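Local coordinates for putative HTH-type transcriptional regulator ybaQ (Escherichia coli, PDB 2EBY), which probably binds DNA through a Cro/C1-type helix-turn-helix domain and is thought to act as a regulator of transcription, at residues Tyr17-Pro22 with Phe63-Asp68. Residues are numbered along the deposited sequence; the frame is centred on the assembly and turned at random.
Sequences YEYLEP and FDTTVD
One side of the Tyr-19 ring, from CG through CD2 to CE2, lies over a face of Phe-63, and this aromatic pair carries most of the contact. It is an oblique pair, ring centroids 4.6 Å apart, planes at 42°. The closest touch is Tyr-19 CD2 on Phe-63 CD1, at 3.5 Å. Tyr-19 CG lies over the rim of the Phe-63 ring rather than its centre, and Tyr-19 CB approaches Phe-63 CE1 at 4.0 Å. The two side chains pass in opposite directions, which brings CE2 of the tyrosine to CB of Phe-63, also 4.0 Å away. With CG beside the backbone N (chi1 -79°), the tyrosine ring is carried over Phe-63, whose own chi1 of -65° turns a face to it. At the far end of the tyrosine, OH meets the methyl CG2 of Thr-65 at 3.8 Å, a van der Waals touch without a hydrogen bond. Tyrosine suits its partly exposed place, a flat apolar ring ending in a polar hydroxyl. An alanine in place of Tyr-19 would remove the ring and is likely to leave this face of Phe-63 without its aromatic cover. Threonine offers a methyl to Tyr-19 and a hydroxyl for hydrogen bonds: Thr-65 OG1 donates to Thr-66 O at 2.9 Å and has a weak bond with Trp-70 NE1. Thr-66, at the N-cap of helix 67-83, bonds Phe-69 N through OG1. The contact thus joins the end of helix 11-20 to the link between helices 53-63 and 67-83 in the helix-turn-helix domain. Phe-63, wholly apolar, suits its burial against Leu-30 of helix 27-34, Trp-70 and Val-98 of the second subunit; Leu-30 also touches Leu-20, and Phe-69, like Trp-70 from helix 67-83, packs on Tyr-19.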
ATOM      1  N   TYR A  17      20.485  -3.277  -8.358  1.00 47.79           N
ATOM      2  CA  TYR A  17      20.982  -3.434  -9.722  1.00 49.19           C
ATOM      3  C   TYR A  17      20.935  -2.217 -10.641  1.00 48.80           C
ATOM      4  O   TYR A  17      21.622  -2.194 -11.656  1.00 50.39           O
ATOM      5  CB  TYR A  17      20.280  -4.617 -10.401  1.00 49.17           C
ATOM      6  CG  TYR A  17      20.480  -5.931  -9.673  1.00 50.77           C
ATOM      7  CD1 TYR A  17      21.756  -6.348  -9.293  1.00 51.54           C
ATOM      8  CD2 TYR A  17      19.397  -6.742  -9.337  1.00 51.26           C
ATOM      9  CE1 TYR A  17      21.951  -7.542  -8.601  1.00 50.20           C
ATOM     10  CE2 TYR A  17      19.581  -7.944  -8.646  1.00 50.57           C
ATOM     11  CZ  TYR A  17      20.862  -8.331  -8.275  1.00 51.21           C
ATOM     12  OH  TYR A  17      21.054  -9.505  -7.577  1.00 51.39           O
ATOM     13  N   GLU A  18      20.149  -1.202 -10.298  1.00 48.79           N
ATOM     14  CA  GLU A  18      20.073  -0.017 -11.148  1.00 48.37           C
ATOM     15  C   GLU A  18      20.563   1.291 -10.533  1.00 47.34           C
ATOM     16  O   GLU A  18      20.623   2.314 -11.215  1.00 45.47           O
ATOM     17  CB  GLU A  18      18.647   0.181 -11.663  1.00 51.26           C
ATOM     18  CG  GLU A  18      18.289  -0.710 -12.842  1.00 56.00           C
ATOM     19  CD  GLU A  18      16.950  -0.351 -13.455  1.00 58.81           C
ATOM     20  OE1 GLU A  18      16.699   0.854 -13.690  1.00 60.64           O
ATOM     21  OE2 GLU A  18      16.151  -1.274 -13.714  1.00 60.81           O
ATOM     22  N   TYR A  19      20.908   1.274  -9.252  1.00 46.75           N
ATOM     23  CA  TYR A  19      21.397   2.486  -8.613  1.00 47.34           C
ATOM     24  C   TYR A  19      22.690   2.275  -7.829  1.00 48.21           C
ATOM     25  O   TYR A  19      23.681   2.967  -8.064  1.00 48.75           O
ATOM     26  CB  TYR A  19      20.329   3.089  -7.686  1.00 47.72           C
ATOM     27  CG  TYR A  19      19.255   3.887  -8.404  1.00 46.90           C
ATOM     28  CD1 TYR A  19      18.025   3.315  -8.719  1.00 47.34           C
ATOM     29  CD2 TYR A  19      19.483   5.210  -8.790  1.00 46.47           C
ATOM     30  CE1 TYR A  19      17.050   4.037  -9.405  1.00 48.92           C
ATOM     31  CE2 TYR A  19      18.517   5.940  -9.477  1.00 46.43           C
ATOM     32  CZ  TYR A  19      17.305   5.349  -9.784  1.00 48.48           C
ATOM     33  OH  TYR A  19      16.360   6.058 -10.494  1.00 49.34           O
ATOM     34  N   LEU A  20      22.687   1.316  -6.909  1.00 47.23           N
ATOM     35  CA  LEU A  20      23.860   1.061  -6.089  1.00 47.25           C
ATOM     36  C   LEU A  20      25.072   0.529  -6.848  1.00 48.13           C
ATOM     37  O   LEU A  20      26.188   1.015  -6.657  1.00 47.22           O
ATOM     38  CB  LEU A  20      23.510   0.101  -4.949  1.00 46.85           C
ATOM     39  CG  LEU A  20      22.448   0.567  -3.947  1.00 46.04           C
ATOM     40  CD1 LEU A  20      22.430  -0.403  -2.783  1.00 44.22           C
ATOM     41  CD2 LEU A  20      22.741   1.987  -3.451  1.00 44.44           C
ATOM     42  N   GLU A  21      24.863  -0.462  -7.706  1.00 49.23           N
ATOM     43  CA  GLU A  21      25.974  -1.037  -8.449  1.00 51.22           C
ATOM     44  C   GLU A  21      26.497  -0.206  -9.612  1.00 51.95           C
ATOM     45  O   GLU A  21      27.693  -0.217  -9.885  1.00 54.12           O
ATOM     46  CB  GLU A  21      25.631  -2.454  -8.914  1.00 51.66           C
ATOM     47  CG  GLU A  21      25.708  -3.467  -7.766  1.00 53.83           C
ATOM     48  CD  GLU A  21      25.352  -4.881  -8.176  1.00 54.09           C
ATOM     49  OE1 GLU A  21      24.890  -5.075  -9.320  1.00 54.25           O
ATOM     50  OE2 GLU A  21      25.529  -5.800  -7.345  1.00 55.14           O
ATOM     51  N   PRO A  22      25.623   0.522 -10.322  1.00 51.64           N
ATOM     52  CA  PRO A  22      26.211   1.297 -11.419  1.00 51.15           C
ATOM     53  C   PRO A  22      26.955   2.528 -10.912  1.00 50.84           C
ATOM     54  O   PRO A  22      27.861   3.035 -11.571  1.00 50.92           O
ATOM     55  CB  PRO A  22      25.001   1.648 -12.283  1.00 51.22           C
ATOM     56  CG  PRO A  22      23.877   1.714 -11.283  1.00 51.34           C
ATOM     57  CD  PRO A  22      24.151   0.518 -10.403  1.00 51.83           C
ATOM     58  N   PHE A  63      17.642  10.061  -4.680  1.00 38.38           N
ATOM     59  CA  PHE A  63      17.892   9.787  -6.088  1.00 39.84           C
ATOM     60  C   PHE A  63      17.189  10.714  -7.070  1.00 39.47           C
ATOM     61  O   PHE A  63      17.232  10.492  -8.275  1.00 39.42           O
ATOM     62  CB  PHE A  63      17.548   8.329  -6.401  1.00 40.24           C
ATOM     63  CG  PHE A  63      18.427   7.339  -5.695  1.00 40.75           C
ATOM     64  CD1 PHE A  63      19.777   7.241  -6.008  1.00 40.96           C
ATOM     65  CD2 PHE A  63      17.908   6.510  -4.706  1.00 41.81           C
ATOM     66  CE1 PHE A  63      20.600   6.329  -5.346  1.00 42.18           C
ATOM     67  CE2 PHE A  63      18.724   5.593  -4.036  1.00 41.01           C
ATOM     68  CZ  PHE A  63      20.071   5.505  -4.358  1.00 40.28           C
ATOM     69  N   ASP A  64      16.544  11.748  -6.550  1.00 40.03           N
ATOM     70  CA  ASP A  64      15.846  12.714  -7.383  1.00 40.56           C
ATOM     71  C   ASP A  64      14.810  12.078  -8.305  1.00 39.14           C
ATOM     72  O   ASP A  64      14.869  12.227  -9.524  1.00 40.32           O
ATOM     73  CB  ASP A  64      16.866  13.515  -8.194  1.00 42.55           C
ATOM     74  CG  ASP A  64      16.251  14.723  -8.882  1.00 45.44           C
ATOM     75  OD1 ASP A  64      15.391  15.394  -8.273  1.00 45.61           O
ATOM     76  OD2 ASP A  64      16.647  15.007 -10.032  1.00 46.90           O
ATOM     77  N   THR A  65      13.867  11.357  -7.710  1.00 35.91           N
ATOM     78  CA  THR A  65      12.797  10.713  -8.463  1.00 33.30           C
ATOM     79  C   THR A  65      11.500  11.147  -7.806  1.00 31.19           C
ATOM     80  O   THR A  65      11.502  11.995  -6.914  1.00 30.46           O
ATOM     81  CB  THR A  65      12.856   9.176  -8.370  1.00 32.36           C
ATOM     82  OG1 THR A  65      12.509   8.767  -7.041  1.00 29.89           O
ATOM     83  CG2 THR A  65      14.246   8.676  -8.709  1.00 31.40           C
ATOM     84  N   THR A  66      10.391  10.574  -8.258  1.00 31.04           N
ATOM     85  CA  THR A  66       9.097  10.874  -7.659  1.00 30.04           C
ATOM     86  C   THR A  66       8.931   9.846  -6.555  1.00 27.36           C
ATOM     87  O   THR A  66       9.676   8.874  -6.492  1.00 25.10           O
ATOM     88  CB  THR A  66       7.936  10.676  -8.649  1.00 29.42           C
ATOM     89  OG1 THR A  66       7.967   9.336  -9.148  1.00 32.08           O
ATOM     90  CG2 THR A  66       8.032  11.658  -9.797  1.00 30.56           C
ATOM     91  N   VAL A  67       7.960  10.058  -5.680  1.00 27.51           N
ATOM     92  CA  VAL A  67       7.711   9.098  -4.619  1.00 27.57           C
ATOM     93  C   VAL A  67       7.060   7.870  -5.243  1.00 25.40           C
ATOM     94  O   VAL A  67       7.355   6.735  -4.874  1.00 25.71           O
ATOM     95  CB  VAL A  67       6.756   9.662  -3.548  1.00 27.77           C
ATOM     96  CG1 VAL A  67       6.503   8.602  -2.471  1.00 27.95           C
ATOM     97  CG2 VAL A  67       7.346  10.926  -2.929  1.00 29.51           C
ATOM     98  N   ASP A  68       6.179   8.109  -6.206  1.00 26.30           N
ATOM     99  CA  ASP A  68       5.469   7.016  -6.850  1.00 26.70           C
ATOM    100  C   ASP A  68       6.344   6.104  -7.683  1.00 24.50           C
ATOM    101  O   ASP A  68       6.000   4.948  -7.882  1.00 25.31           O
ATOM    102  CB  ASP A  68       4.289   7.546  -7.676  1.00 26.69           C
ATOM    103  CG  ASP A  68       3.090   7.896  -6.802  1.00 28.60           C
ATOM    104  OD1 ASP A  68       3.168   7.646  -5.582  1.00 28.99           O
ATOM    105  OD2 ASP A  68       2.074   8.407  -7.321  1.00 25.03           O
TER